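Local coordinates for immunomodulatory active chitinase (Trichuris suis, PDB 6G9C), which probably hydrolyses chitin as a family 18 glycosidase and displays immunomodulatory properties in inflammatory lung disease, at residues Ala70-Asp75 with Ala130-Ser135; Val105-Gly110 with Val137-Gln142; Phe148-Glu153 with Leu164-Glu169; Ala172-Val177 with Leu186-Ala191. All blocks are in the same frame, centred on the assembly; numbering follows the deposited sequence.

In the fold
Contacts 1 to 4 lie around one side of the chitinase TIM barrel, each between a parallel strand, or residues next to it, and a helix outside it. Strands 64-72, 104-110, 147-151 and 187-193 are successive parallel neighbours. Contacts 1 and 2 share helix 126-142 and cross along the chain, their centres about 11 Å apart; contacts 3 and 4 share helix 160-181 in series, their centres about 9 Å apart. The two helices pack together, with contacts 2 and 4 about 10 Å apart between centres. In contacts 2 to 4 buried, mostly apolar side chains fill the layer, while contact 1 runs out to the surface. Strand 147-151 and its flanking residues carry the family's acidic signature.

Contact 1: residues Ala70-Asp75 with Ala130-Ser135; sequences AKLNDD and AKFISS
Leu72 and Phe132 form the close-packed part of this contact, where the end of strand 64-72 meets helix 126-142. One methyl does the touching: Leu72 CD1 lies 3.6 Å from Phe132 CD1, approaching the ring obliquely while the two side chains cross at about a right angle. With CG trans to its backbone N (chi1 164°), Phe132 brings the end of its ring close to Leu72. Leu109 of the neighbouring strand packs on both residues, and helix 117-122 adds Phe119 against Leu72 and Met122 against Phe132.

The other half is polar and open to solvent. Lys131, its chain extended, brings CE to 3.2 Å from Asp75 O. A water completes the link, donating to Asp75 O at 2.9 Å and accepting from Lys131 NZ at 3.1 Å. The Asp75 carboxylate takes little part, since its OD2 stays 4.4 Å from Lys131 NZ, too far for a salt bridge, and its OD1 is hydrogen-bonded to Thr77. The lysine and its water thus tie the turn after the strand to the helix, while the apolar packing of a barrel strand on a surrounding helix is what belongs to the TIM-barrel fold of family 18 glycosidases.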
loop_
_atom_site.group_PDB
_atom_site.type_symbol
_atom_site.label_atom_id
_atom_site.label_comp_id
_atom_site.label_asym_id
_atom_site.label_seq_id
_atom_site.Cartn_x
_atom_site.Cartn_y
_atom_site.Cartn_z
ATOM N N ALA A 70 1.974 18.729 -6.795
ATOM C CA ALA A 70 0.652 19.140 -6.361
ATOM C C ALA A 70 0.441 20.617 -6.698
ATOM O O ALA A 70 1.332 21.298 -7.213
ATOM C CB ALA A 70 0.468 18.888 -4.862
ATOM N N LYS A 71 -0.750 21.121 -6.377
ATOM C CA LYS A 71 -1.157 22.486 -6.683
ATOM C C LYS A 71 -1.385 23.247 -5.384
ATOM O O LYS A 71 -2.086 22.753 -4.494
ATOM C CB LYS A 71 -2.436 22.476 -7.531
ATOM C CG LYS A 71 -3.195 23.778 -7.589
ATOM C CD LYS A 71 -2.593 24.728 -8.596
ATOM C CE LYS A 71 -3.638 25.703 -9.106
ATOM N NZ LYS A 71 -3.054 26.656 -10.089
ATOM N N LEU A 72 -0.804 24.451 -5.283
ATOM C CA LEU A 72 -1.095 25.389 -4.191
ATOM C C LEU A 72 -2.085 26.429 -4.696
ATOM O O LEU A 72 -1.731 27.289 -5.511
ATOM C CB LEU A 72 0.178 26.063 -3.676
ATOM C CG LEU A 72 0.003 27.086 -2.544
ATOM C CD1 LEU A 72 -0.596 26.412 -1.317
ATOM C CD2 LEU A 72 1.330 27.745 -2.189
ATOM N N ASN A 73 -3.320 26.356 -4.206
ATOM C CA ASN A 73 -4.375 27.260 -4.621
ATOM C C ASN A 73 -4.138 28.663 -4.063
ATOM O O ASN A 73 -3.329 28.879 -3.157
ATOM C CB ASN A 73 -5.735 26.744 -4.155
ATOM C CG ASN A 73 -6.168 25.504 -4.895
ATOM O OD1 ASN A 73 -6.038 25.419 -6.120
ATOM N ND2 ASN A 73 -6.697 24.535 -4.159
ATOM N N ASP A 74 -4.873 29.628 -4.625
ATOM C CA ASP A 74 -4.735 31.016 -4.197
ATOM C C ASP A 74 -5.070 31.196 -2.725
ATOM O O ASP A 74 -4.505 32.078 -2.067
ATOM C CB ASP A 74 -5.627 31.917 -5.051
ATOM C CG ASP A 74 -5.170 31.981 -6.487
ATOM O OD1 ASP A 74 -4.076 31.463 -6.782
ATOM O OD2 ASP A 74 -5.903 32.539 -7.324
ATOM N N ASP A 75 -5.984 30.388 -2.190
ATOM C CA ASP A 75 -6.388 30.513 -0.796
ATOM C C ASP A 75 -5.490 29.728 0.147
ATOM O O ASP A 75 -5.809 29.626 1.339
ATOM C CB ASP A 75 -7.851 30.085 -0.617
ATOM C CG ASP A 75 -8.086 28.608 -0.906
ATOM O OD1 ASP A 75 -7.124 27.869 -1.209
ATOM O OD2 ASP A 75 -9.259 28.187 -0.828
ATOM N N ALA A 130 -0.467 28.211 8.770
ATOM C CA ALA A 130 -1.246 27.183 9.458
ATOM C C ALA A 130 -2.373 26.655 8.576
ATOM O O ALA A 130 -2.669 25.454 8.590
ATOM C CB ALA A 130 -1.811 27.739 10.770
ATOM N N LYS A 131 -3.029 27.541 7.821
ATOM C CA LYS A 131 -4.062 27.096 6.894
ATOM C C LYS A 131 -3.475 26.160 5.849
ATOM O O LYS A 131 -4.022 25.085 5.578
ATOM C CB LYS A 131 -4.729 28.298 6.225
ATOM C CG LYS A 131 -5.929 27.899 5.391
ATOM C CD LYS A 131 -6.567 29.084 4.697
ATOM C CE LYS A 131 -7.692 28.618 3.786
ATOM N NZ LYS A 131 -8.496 29.749 3.249
ATOM N N PHE A 132 -2.347 26.554 5.254
ATOM C CA PHE A 132 -1.663 25.691 4.294
ATOM C C PHE A 132 -1.263 24.358 4.921
ATOM O O PHE A 132 -1.486 23.290 4.336
ATOM C CB PHE A 132 -0.435 26.412 3.742
ATOM C CG PHE A 132 0.539 25.502 3.056
ATOM C CD1 PHE A 132 0.233 24.956 1.828
ATOM C CD2 PHE A 132 1.755 25.186 3.643
ATOM C CE1 PHE A 132 1.115 24.117 1.187
ATOM C CE2 PHE A 132 2.644 24.347 3.007
ATOM C CZ PHE A 132 2.325 23.811 1.770
ATOM N N ILE A 133 -0.644 24.401 6.102
ATOM C CA ILE A 133 -0.119 23.179 6.718
ATOM C C ILE A 133 -1.248 22.193 7.027
ATOM O O ILE A 133 -1.119 20.985 6.784
ATOM C CB ILE A 133 0.693 23.531 7.981
ATOM C CG1 ILE A 133 2.045 24.143 7.610
ATOM C CG2 ILE A 133 0.910 22.308 8.844
ATOM C CD1 ILE A 133 2.751 24.785 8.796
ATOM N N SER A 134 -2.371 22.692 7.564
ATOM C CA SER A 134 -3.520 21.823 7.827
ATOM C C SER A 134 -4.042 21.203 6.539
ATOM O O SER A 134 -4.360 20.007 6.496
ATOM C CB SER A 134 -4.636 22.602 8.522
ATOM O OG SER A 134 -4.248 22.976 9.831
ATOM N N SER A 135 -4.136 22.008 5.477
ATOM C CA SER A 135 -4.571 21.499 4.182
ATOM C C SER A 135 -3.606 20.448 3.649
ATOM O O SER A 135 -4.025 19.415 3.116
ATOM C CB SER A 135 -4.699 22.655 3.193
ATOM O OG SER A 135 -5.147 22.191 1.934
HETATM O O HOH W 1 -7.007 32.154 2.018
#

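Contact 2: residues Val105-Gly110 with Val137-Gln142; sequences VLLSLG and VSFLQQ
Leu107 pushes its CD2 methyl against the rim of the Phe139 ring, near the ring plane, at 3.5 Å from Phe139 CD2 and 3.6 Å from Phe139 CE2. This is the standard join of a TIM barrel: strand 104-110 presents a leucine outward, and helix 126-142, the next long helix in the chain, covers it. The two side chains cross at about a right angle, and the methyl meets the CD2-CE2 edge.

Phe139 and Leu140, consecutive on the helix, reach the same leucine by different conformations. Phe139 has CG trans to its backbone N (chi1 -166°), which carries the ring toward the strand; Leu140 instead has CG opposite its carbonyl carbon (chi1 -70°), and this brings its CD2 methyl to 3.7 Å from Leu107 CB. Leu107 is therefore met by phenylalanine at its end and by leucine nearer its base. All three residues are buried and the contact between them is wholly apolar. Tyr90, Ala70 and Phe145 also pack on Leu107, continuing the hydrophobic layer.

The helix has work on its other side too. Ser138, Gln141 and Gln142 hydrogen-bond to Thr181 and Ser182 of the second subunit, which directly follow Cys180, a residue seen in an interchain disulfide of this protein. This end of the helix therefore faces both barrel and dimer interface. On the barrel side, a methyl-to-methyl approach adds to the packing, with Leu140 CD2 4.0 Å from Leu107 CD2.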
loop_
_atom_site.group_PDB
_atom_site.type_symbol
_atom_site.label_atom_id
_atom_site.label_comp_id
_atom_site.label_asym_id
_atom_site.label_seq_id
_atom_site.Cartn_x
_atom_site.Cartn_y
_atom_site.Cartn_z
ATOM N N VAL A 105 7.265 7.426 -1.071
ATOM C CA VAL A 105 6.751 8.339 -2.090
ATOM C C VAL A 105 6.373 9.647 -1.410
ATOM O O VAL A 105 5.496 9.666 -0.535
ATOM C CB VAL A 105 5.541 7.747 -2.830
ATOM C CG1 VAL A 105 5.087 8.688 -3.941
ATOM C CG2 VAL A 105 5.871 6.370 -3.399
ATOM N N LEU A 106 7.010 10.739 -1.832
ATOM C CA LEU A 106 6.778 12.065 -1.272
ATOM C C LEU A 106 6.078 12.928 -2.310
ATOM O O LEU A 106 6.275 12.754 -3.516
ATOM C CB LEU A 106 8.094 12.735 -0.851
ATOM C CG LEU A 106 8.880 12.143 0.327
ATOM C CD1 LEU A 106 9.763 10.975 -0.128
ATOM C CD2 LEU A 106 9.723 13.231 0.980
ATOM N N LEU A 107 5.244 13.844 -1.844
ATOM C CA LEU A 107 4.558 14.785 -2.718
ATOM C C LEU A 107 5.350 16.082 -2.783
ATOM O O LEU A 107 5.659 16.671 -1.743
ATOM C CB LEU A 107 3.142 15.064 -2.202
ATOM C CG LEU A 107 2.279 16.007 -3.051
ATOM C CD1 LEU A 107 2.086 15.420 -4.478
ATOM C CD2 LEU A 107 0.939 16.242 -2.359
ATOM N N SER A 108 5.663 16.531 -4.000
ATOM C CA SER A 108 6.367 17.792 -4.211
ATOM C C SER A 108 5.387 18.905 -4.544
ATOM O O SER A 108 4.368 18.684 -5.205
ATOM C CB SER A 108 7.400 17.658 -5.343
ATOM O OG SER A 108 8.470 16.796 -4.970
ATOM N N LEU A 109 5.709 20.117 -4.070
ATOM C CA LEU A 109 4.894 21.303 -4.288
ATOM C C LEU A 109 5.784 22.445 -4.756
ATOM O O LEU A 109 6.828 22.716 -4.154
ATOM C CB LEU A 109 4.147 21.706 -3.007
ATOM C CG LEU A 109 3.169 22.843 -3.220
ATOM C CD1 LEU A 109 2.018 22.344 -4.083
ATOM C CD2 LEU A 109 2.653 23.354 -1.869
ATOM N N GLY A 110 5.363 23.123 -5.814
ATOM C CA GLY A 110 6.115 24.256 -6.307
ATOM C C GLY A 110 6.667 23.991 -7.692
ATOM O O GLY A 110 5.908 23.695 -8.620
ATOM N N VAL A 137 -1.362 18.522 5.337
ATOM C CA VAL A 137 -1.322 17.302 6.141
ATOM C C VAL A 137 -2.506 16.409 5.808
ATOM O O VAL A 137 -2.360 15.183 5.653
ATOM C CB VAL A 137 -1.266 17.650 7.639
ATOM C CG1 VAL A 137 -1.861 16.533 8.459
ATOM C CG2 VAL A 137 0.166 17.895 8.049
ATOM N N SER A 138 -3.684 17.014 5.641
ATOM C CA SER A 138 -4.859 16.249 5.239
ATOM C C SER A 138 -4.658 15.616 3.867
ATOM O O SER A 138 -4.948 14.430 3.673
ATOM C CB SER A 138 -6.099 17.144 5.248
ATOM O OG SER A 138 -6.339 17.656 6.549
ATOM N N PHE A 139 -4.149 16.392 2.906
ATOM C CA PHE A 139 -3.962 15.879 1.551
ATOM C C PHE A 139 -2.953 14.742 1.530
ATOM O O PHE A 139 -3.146 13.746 0.823
ATOM C CB PHE A 139 -3.509 17.007 0.618
ATOM C CG PHE A 139 -3.616 16.671 -0.844
ATOM C CD1 PHE A 139 -4.820 16.809 -1.517
ATOM C CD2 PHE A 139 -2.503 16.221 -1.551
ATOM C CE1 PHE A 139 -4.916 16.505 -2.877
ATOM C CE2 PHE A 139 -2.590 15.910 -2.912
ATOM C CZ PHE A 139 -3.794 16.050 -3.575
ATOM N N LEU A 140 -1.869 14.876 2.299
ATOM C CA LEU A 140 -0.841 13.841 2.342
ATOM C C LEU A 140 -1.406 12.535 2.883
ATOM O O LEU A 140 -1.222 11.470 2.278
ATOM C CB LEU A 140 0.343 14.306 3.193
ATOM C CG LEU A 140 1.225 15.423 2.612
ATOM C CD1 LEU A 140 2.200 15.940 3.671
ATOM C CD2 LEU A 140 1.956 14.982 1.325
ATOM N N GLN A 141 -2.105 12.598 4.024
ATOM C CA GLN A 141 -2.598 11.373 4.646
ATOM C C GLN A 141 -3.753 10.770 3.856
ATOM O O GLN A 141 -3.857 9.543 3.754
ATOM C CB GLN A 141 -3.013 11.625 6.102
ATOM C CG GLN A 141 -1.837 11.913 7.040
ATOM C CD GLN A 141 -1.922 11.157 8.374
ATOM O OE1 GLN A 141 -2.973 11.112 9.012
ATOM N NE2 GLN A 141 -0.801 10.579 8.802
ATOM N N GLN A 142 -4.628 11.610 3.284
ATOM C CA GLN A 142 -5.729 11.080 2.485
ATOM C C GLN A 142 -5.209 10.279 1.296
ATOM O O GLN A 142 -5.851 9.315 0.870
ATOM C CB GLN A 142 -6.637 12.208 1.987
ATOM C CG GLN A 142 -7.513 12.863 3.071
ATOM C CD GLN A 142 -8.066 14.234 2.663
ATOM O OE1 GLN A 142 -7.658 14.824 1.656
ATOM N NE2 GLN A 142 -8.993 14.751 3.464
#

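Contact 3: residues Phe148-Glu153 with Leu164-Glu169; sequences FDLDWE and LLLCQE. With EDO (1,2-ethanediol), chain E.
Leu150 and Leu166 share one conformation, CG opposite the backbone N in each (chi1 178° and 173°), and so extend toward one another from strand and helix until they meet tip to tip, CD2 of Leu150 4.0 Å from CD2 of Leu166. Cys167 is turned differently: its SG stands trans to the carbonyl carbon (chi1 -69°) and comes within 4.0 Å of the same Leu150 methyl. Strand 147-151 and helix 160-181 are the first two elements of a beta-alpha-beta unit of the TIM barrel, and these apolar groups lie in the layer between them.

Trp152 extends the layer two residues further along the chain. Leu166 CD2 approaches the benzene part of the indole at its edge, near the ring plane, 4.1 Å from Trp152 CZ3. The indole is held by other partners as well, stacking with Phe119 and meeting Tyr163 at an inclined angle.

The alternate residues Asp149, Asp151 and Glu153 belong to the DxxDxDxE signature of family 18, in whose active members the final glutamate is the catalytic acid. None takes part in the helix packing. Asp149 is gripped by three hydrogen bonds, OD2 to Ser108 and Tyr38, OD1 to Thr189. The segment thus packs hydrophobically on its helix while supplying acids to the probable active site. There a 1,2-ethanediol, probably from the crystallisation liquor, also bonds to Tyr220; its C1 lies 3.8 Å from Asp151 OD2, and its O1 donates a 2.6 Å hydrogen bond to Glu153 OE2.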
loop_
_atom_site.group_PDB
_atom_site.type_symbol
_atom_site.label_atom_id
_atom_site.label_comp_id
_atom_site.label_asym_id
_atom_site.label_seq_id
_atom_site.Cartn_x
_atom_site.Cartn_y
_atom_site.Cartn_z
ATOM N N PHE A 148 6.673 14.995 2.344
ATOM C CA PHE A 148 6.444 16.243 1.636
ATOM C C PHE A 148 7.779 16.813 1.187
ATOM O O PHE A 148 8.748 16.810 1.953
ATOM C CB PHE A 148 5.729 17.261 2.541
ATOM C CG PHE A 148 5.553 18.609 1.903
ATOM C CD1 PHE A 148 4.893 18.728 0.695
ATOM C CD2 PHE A 148 6.039 19.756 2.519
ATOM C CE1 PHE A 148 4.713 19.978 0.098
ATOM C CE2 PHE A 148 5.870 21.011 1.935
ATOM C CZ PHE A 148 5.204 21.120 0.718
ATOM N N ASP A 149 7.826 17.305 -0.052
ATOM C CA ASP A 149 9.026 17.895 -0.643
ATOM C C ASP A 149 8.691 19.316 -1.097
ATOM O O ASP A 149 7.882 19.508 -2.016
ATOM C CB ASP A 149 9.527 17.022 -1.805
ATOM C CG ASP A 149 10.700 17.636 -2.533
ATOM O OD1 ASP A 149 11.740 17.884 -1.880
ATOM O OD2 ASP A 149 10.586 17.853 -3.759
ATOM N N LEU A 150 9.283 20.308 -0.424
ATOM C CA LEU A 150 8.990 21.715 -0.665
ATOM C C LEU A 150 9.924 22.245 -1.748
ATOM O O LEU A 150 11.140 22.281 -1.548
ATOM C CB LEU A 150 9.153 22.509 0.636
ATOM C CG LEU A 150 8.937 24.020 0.577
ATOM C CD1 LEU A 150 7.554 24.352 0.029
ATOM C CD2 LEU A 150 9.118 24.597 1.982
ATOM N N ASP A 151 9.357 22.649 -2.894
ATOM C CA ASP A 151 10.160 23.112 -4.026
ATOM C C ASP A 151 9.834 24.556 -4.372
ATOM O O ASP A 151 9.510 24.873 -5.518
ATOM C CB ASP A 151 9.940 22.228 -5.263
ATOM C CG ASP A 151 10.307 20.770 -5.024
ATOM O OD1 ASP A 151 10.896 20.459 -3.964
ATOM O OD2 ASP A 151 10.020 19.927 -5.914
ATOM N N TRP A 152 9.895 25.441 -3.382
ATOM C CA TRP A 152 9.731 26.870 -3.616
ATOM C C TRP A 152 10.972 27.396 -4.333
ATOM O O TRP A 152 12.082 27.313 -3.793
ATOM C CB TRP A 152 9.522 27.545 -2.259
ATOM C CG TRP A 152 9.370 29.029 -2.188
ATOM C CD1 TRP A 152 9.619 29.955 -3.163
ATOM C CD2 TRP A 152 8.965 29.759 -1.027
ATOM N NE1 TRP A 152 9.373 31.232 -2.673
ATOM C CE2 TRP A 152 8.967 31.133 -1.366
ATOM C CE3 TRP A 152 8.586 29.380 0.264
ATOM C CZ2 TRP A 152 8.612 32.133 -0.452
ATOM C CZ3 TRP A 152 8.226 30.377 1.178
ATOM C CH2 TRP A 152 8.243 31.736 0.809
ATOM N N GLU A 153 10.801 27.941 -5.540
ATOM C CA GLU A 153 11.937 28.348 -6.379
ATOM C C GLU A 153 11.859 29.839 -6.715
ATOM O O GLU A 153 11.293 30.210 -7.747
ATOM C CB GLU A 153 11.971 27.479 -7.670
ATOM C CG GLU A 153 12.077 25.983 -7.359
ATOM C CD GLU A 153 12.187 25.108 -8.611
ATOM O OE1 GLU A 153 12.479 25.632 -9.713
ATOM O OE2 GLU A 153 11.980 23.892 -8.460
ATOM N N LEU A 164 11.996 29.862 6.869
ATOM C CA LEU A 164 12.429 29.059 8.006
ATOM C C LEU A 164 11.266 28.758 8.943
ATOM O O LEU A 164 11.125 27.629 9.431
ATOM C CB LEU A 164 13.546 29.784 8.756
ATOM C CG LEU A 164 13.966 29.140 10.081
ATOM C CD1 LEU A 164 14.544 27.763 9.809
ATOM C CD2 LEU A 164 14.934 30.009 10.873
ATOM N N LEU A 165 10.426 29.762 9.212
ATOM C CA LEU A 165 9.241 29.543 10.039
ATOM C C LEU A 165 8.328 28.495 9.411
ATOM O O LEU A 165 7.864 27.568 10.087
ATOM C CB LEU A 165 8.494 30.857 10.238
ATOM C CG LEU A 165 9.103 31.825 11.258
ATOM C CD1 LEU A 165 8.530 33.229 11.084
ATOM C CD2 LEU A 165 8.928 31.331 12.700
ATOM N N LEU A 166 8.060 28.628 8.110
ATOM C CA LEU A 166 7.268 27.619 7.413
ATOM C C LEU A 166 7.845 26.216 7.625
ATOM O O LEU A 166 7.116 25.277 7.976
ATOM C CB LEU A 166 7.192 27.961 5.923
ATOM C CG LEU A 166 6.534 26.926 5.006
ATOM C CD1 LEU A 166 5.072 26.748 5.358
ATOM C CD2 LEU A 166 6.681 27.353 3.559
ATOM N N CYS A 167 9.161 26.058 7.445
ATOM C CA CYS A 167 9.758 24.728 7.585
ATOM C C CYS A 167 9.712 24.230 9.030
ATOM O O CYS A 167 9.423 23.052 9.271
ATOM C CB CYS A 167 11.191 24.730 7.062
ATOM S SG CYS A 167 11.299 24.926 5.277
ATOM N N GLN A 168 9.975 25.104 10.007
ATOM C CA GLN A 168 9.891 24.679 11.399
ATOM C C GLN A 168 8.468 24.260 11.754
ATOM O O GLN A 168 8.264 23.276 12.477
ATOM C CB GLN A 168 10.365 25.809 12.324
ATOM C CG GLN A 168 11.849 26.126 12.185
ATOM C CD GLN A 168 12.224 27.408 12.901
ATOM O OE1 GLN A 168 11.389 28.299 13.065
ATOM N NE2 GLN A 168 13.473 27.500 13.349
ATOM N N GLU A 169 7.468 25.000 11.254
ATOM C CA GLU A 169 6.076 24.689 11.579
ATOM C C GLU A 169 5.588 23.421 10.868
ATOM O O GLU A 169 4.789 22.663 11.438
ATOM C CB GLU A 169 5.189 25.888 11.243
ATOM C CG GLU A 169 5.407 27.069 12.227
ATOM C CD GLU A 169 4.933 28.420 11.699
ATOM O OE1 GLU A 169 4.136 28.463 10.740
ATOM O OE2 GLU A 169 5.369 29.451 12.256
HETATM C C1 EDO E . 11.743 20.709 -9.175
HETATM O O1 EDO E . 12.006 21.829 -10.063
HETATM C C2 EDO E . 13.025 20.120 -8.576
HETATM O O2 EDO E . 13.961 19.808 -9.638
#

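Contact 4: residues Ala172-Val177 with Leu186-Ala191; sequences AKFEEV and LLFTAA
Phe174 inserts its ring between helix 160-181 and the start of strand 187-193, and Leu186 lies across it. With CG trans to the carbonyl carbon (chi1 -77°) and chi2 near zero (7°), the phenylalanine holds its ring almost coplanar with its own CA-CB bond, a broad blade projecting from the helix. Leu186 crosses this blade at about a right angle: its CB sits over one face in a CH-pi contact, 3.9 Å from the centroid. Its CG, too, lies opposite the carbonyl carbon (chi1 -67°), which lets the branch run on along the ring until CD1 rests 4.0 Å from Phe174 CE1.

The CD2-CE2 side of the ring meets the strand. Leu187 O approaches the edge, near the ring plane, 3.4 Å from Phe174 CE2; Phe188 CB lies 4.0 Å from that same carbon, in an oblique approach. Phe188 itself has CG trans to its backbone N, and its ring packs on Cys167 and Ile170, earlier residues of the same helix. Val137 and Leu140 of helix 126-142 also pack on Phe174.

One polar link borders this apolar core. A water spans the backbones, donating to Phe174 O at 2.7 Å and accepting from Leu186 N at 2.8 Å. Separately, within the helix, Lys173 NZ makes a 3.1 Å salt bridge to Glu176 OE1, reaching the syn side of the carboxylate but somewhat out of its plane. Helix packed on the strand that follows it, with an aromatic ring set against the residues that lead into the strand, closes the beta-alpha-beta unit 147-193 of the TIM barrel.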
loop_
_atom_site.group_PDB
_atom_site.type_symbol
_atom_site.label_atom_id
_atom_site.label_comp_id
_atom_site.label_asym_id
_atom_site.label_seq_id
_atom_site.Cartn_x
_atom_site.Cartn_y
_atom_site.Cartn_z
ATOM N N ALA A 172 6.940 20.550 12.927
ATOM C CA ALA A 172 6.201 20.464 14.182
ATOM C C ALA A 172 4.847 19.797 13.977
ATOM O O ALA A 172 4.427 18.958 14.788
ATOM C CB ALA A 172 6.025 21.861 14.792
ATOM N N LYS A 173 4.133 20.181 12.916
ATOM C CA LYS A 173 2.844 19.556 12.635
ATOM C C LYS A 173 3.013 18.081 12.318
ATOM O O LYS A 173 2.225 17.245 12.785
ATOM C CB LYS A 173 2.148 20.250 11.467
ATOM C CG LYS A 173 0.736 19.740 11.208
ATOM C CD LYS A 173 -0.176 20.108 12.374
ATOM C CE LYS A 173 -1.637 20.170 11.956
ATOM N NZ LYS A 173 -2.584 19.847 13.064
ATOM N N PHE A 174 4.031 17.748 11.516
ATOM C CA PHE A 174 4.267 16.348 11.154
ATOM C C PHE A 174 4.508 15.509 12.405
ATOM O O PHE A 174 3.986 14.394 12.534
ATOM C CB PHE A 174 5.454 16.230 10.183
ATOM C CG PHE A 174 5.139 16.616 8.743
ATOM C CD1 PHE A 174 3.916 17.181 8.397
ATOM C CD2 PHE A 174 6.074 16.396 7.731
ATOM C CE1 PHE A 174 3.637 17.523 7.072
ATOM C CE2 PHE A 174 5.800 16.744 6.410
ATOM C CZ PHE A 174 4.582 17.316 6.086
ATOM N N GLU A 175 5.273 16.048 13.358
ATOM C CA GLU A 175 5.517 15.331 14.608
ATOM C C GLU A 175 4.235 15.167 15.416
ATOM O O GLU A 175 3.995 14.107 16.009
ATOM C CB GLU A 175 6.586 16.068 15.422
ATOM C CG GLU A 175 7.975 15.941 14.798
ATOM C CD GLU A 175 8.990 16.884 15.399
ATOM O OE1 GLU A 175 8.587 17.881 16.034
ATOM O OE2 GLU A 175 10.199 16.627 15.224
ATOM N N GLU A 176 3.403 16.211 15.461
ATOM C CA GLU A 176 2.148 16.126 16.203
ATOM C C GLU A 176 1.184 15.148 15.536
ATOM O O GLU A 176 0.485 14.380 16.214
ATOM C CB GLU A 176 1.527 17.520 16.314
ATOM C CG GLU A 176 0.122 17.566 16.902
ATOM C CD GLU A 176 -0.782 18.562 16.177
ATOM O OE1 GLU A 176 -1.695 18.120 15.440
ATOM O OE2 GLU A 176 -0.569 19.786 16.332
ATOM N N VAL A 177 1.129 15.170 14.209
ATOM C CA VAL A 177 0.269 14.237 13.485
ATOM C C VAL A 177 0.701 12.801 13.749
ATOM O O VAL A 177 -0.139 11.911 13.950
ATOM C CB VAL A 177 0.273 14.585 11.985
ATOM C CG1 VAL A 177 -0.272 13.438 11.145
ATOM C CG2 VAL A 177 -0.540 15.853 11.764
ATOM N N LEU A 186 5.713 11.824 8.881
ATOM C CA LEU A 186 5.968 12.116 7.485
ATOM C C LEU A 186 7.376 12.669 7.297
ATOM O O LEU A 186 7.877 13.435 8.126
ATOM C CB LEU A 186 4.931 13.119 6.986
ATOM C CG LEU A 186 3.507 12.579 6.931
ATOM C CD1 LEU A 186 2.499 13.711 7.052
ATOM C CD2 LEU A 186 3.336 11.834 5.611
ATOM N N LEU A 187 8.018 12.256 6.203
ATOM C CA LEU A 187 9.297 12.825 5.803
ATOM C C LEU A 187 9.109 14.253 5.293
ATOM O O LEU A 187 8.030 14.645 4.843
ATOM C CB LEU A 187 9.947 11.966 4.722
ATOM C CG LEU A 187 10.253 10.540 5.183
ATOM C CD1 LEU A 187 10.683 9.659 4.003
ATOM C CD2 LEU A 187 11.306 10.555 6.276
ATOM N N PHE A 188 10.187 15.030 5.344
ATOM C CA PHE A 188 10.107 16.439 4.972
ATOM C C PHE A 188 11.428 16.825 4.330
ATOM O O PHE A 188 12.465 16.848 4.997
ATOM C CB PHE A 188 9.799 17.309 6.188
ATOM C CG PHE A 188 9.722 18.787 5.884
ATOM C CD1 PHE A 188 9.356 19.241 4.624
ATOM C CD2 PHE A 188 10.016 19.722 6.869
ATOM C CE1 PHE A 188 9.285 20.617 4.356
ATOM C CE2 PHE A 188 9.955 21.082 6.607
ATOM C CZ PHE A 188 9.595 21.535 5.355
ATOM N N THR A 189 11.382 17.131 3.038
ATOM C CA THR A 189 12.567 17.499 2.287
ATOM C C THR A 189 12.307 18.807 1.553
ATOM O O THR A 189 11.187 19.327 1.539
ATOM C CB THR A 189 12.959 16.389 1.291
ATOM O OG1 THR A 189 11.919 16.222 0.304
ATOM C CG2 THR A 189 13.185 15.049 2.025
ATOM N N ALA A 190 13.352 19.338 0.918
ATOM C CA ALA A 190 13.183 20.502 0.059
ATOM C C ALA A 190 14.181 20.429 -1.089
ATOM O O ALA A 190 15.311 19.975 -0.905
ATOM C CB ALA A 190 13.370 21.820 0.834
ATOM N N ALA A 191 13.754 20.872 -2.269
ATOM C CA ALA A 191 14.671 21.094 -3.380
ATOM C C ALA A 191 15.120 22.546 -3.317
ATOM O O ALA A 191 14.290 23.449 -3.152
ATOM C CB ALA A 191 14.012 20.787 -4.731
HETATM O O HOH W 2 3.587 12.956 10.315
#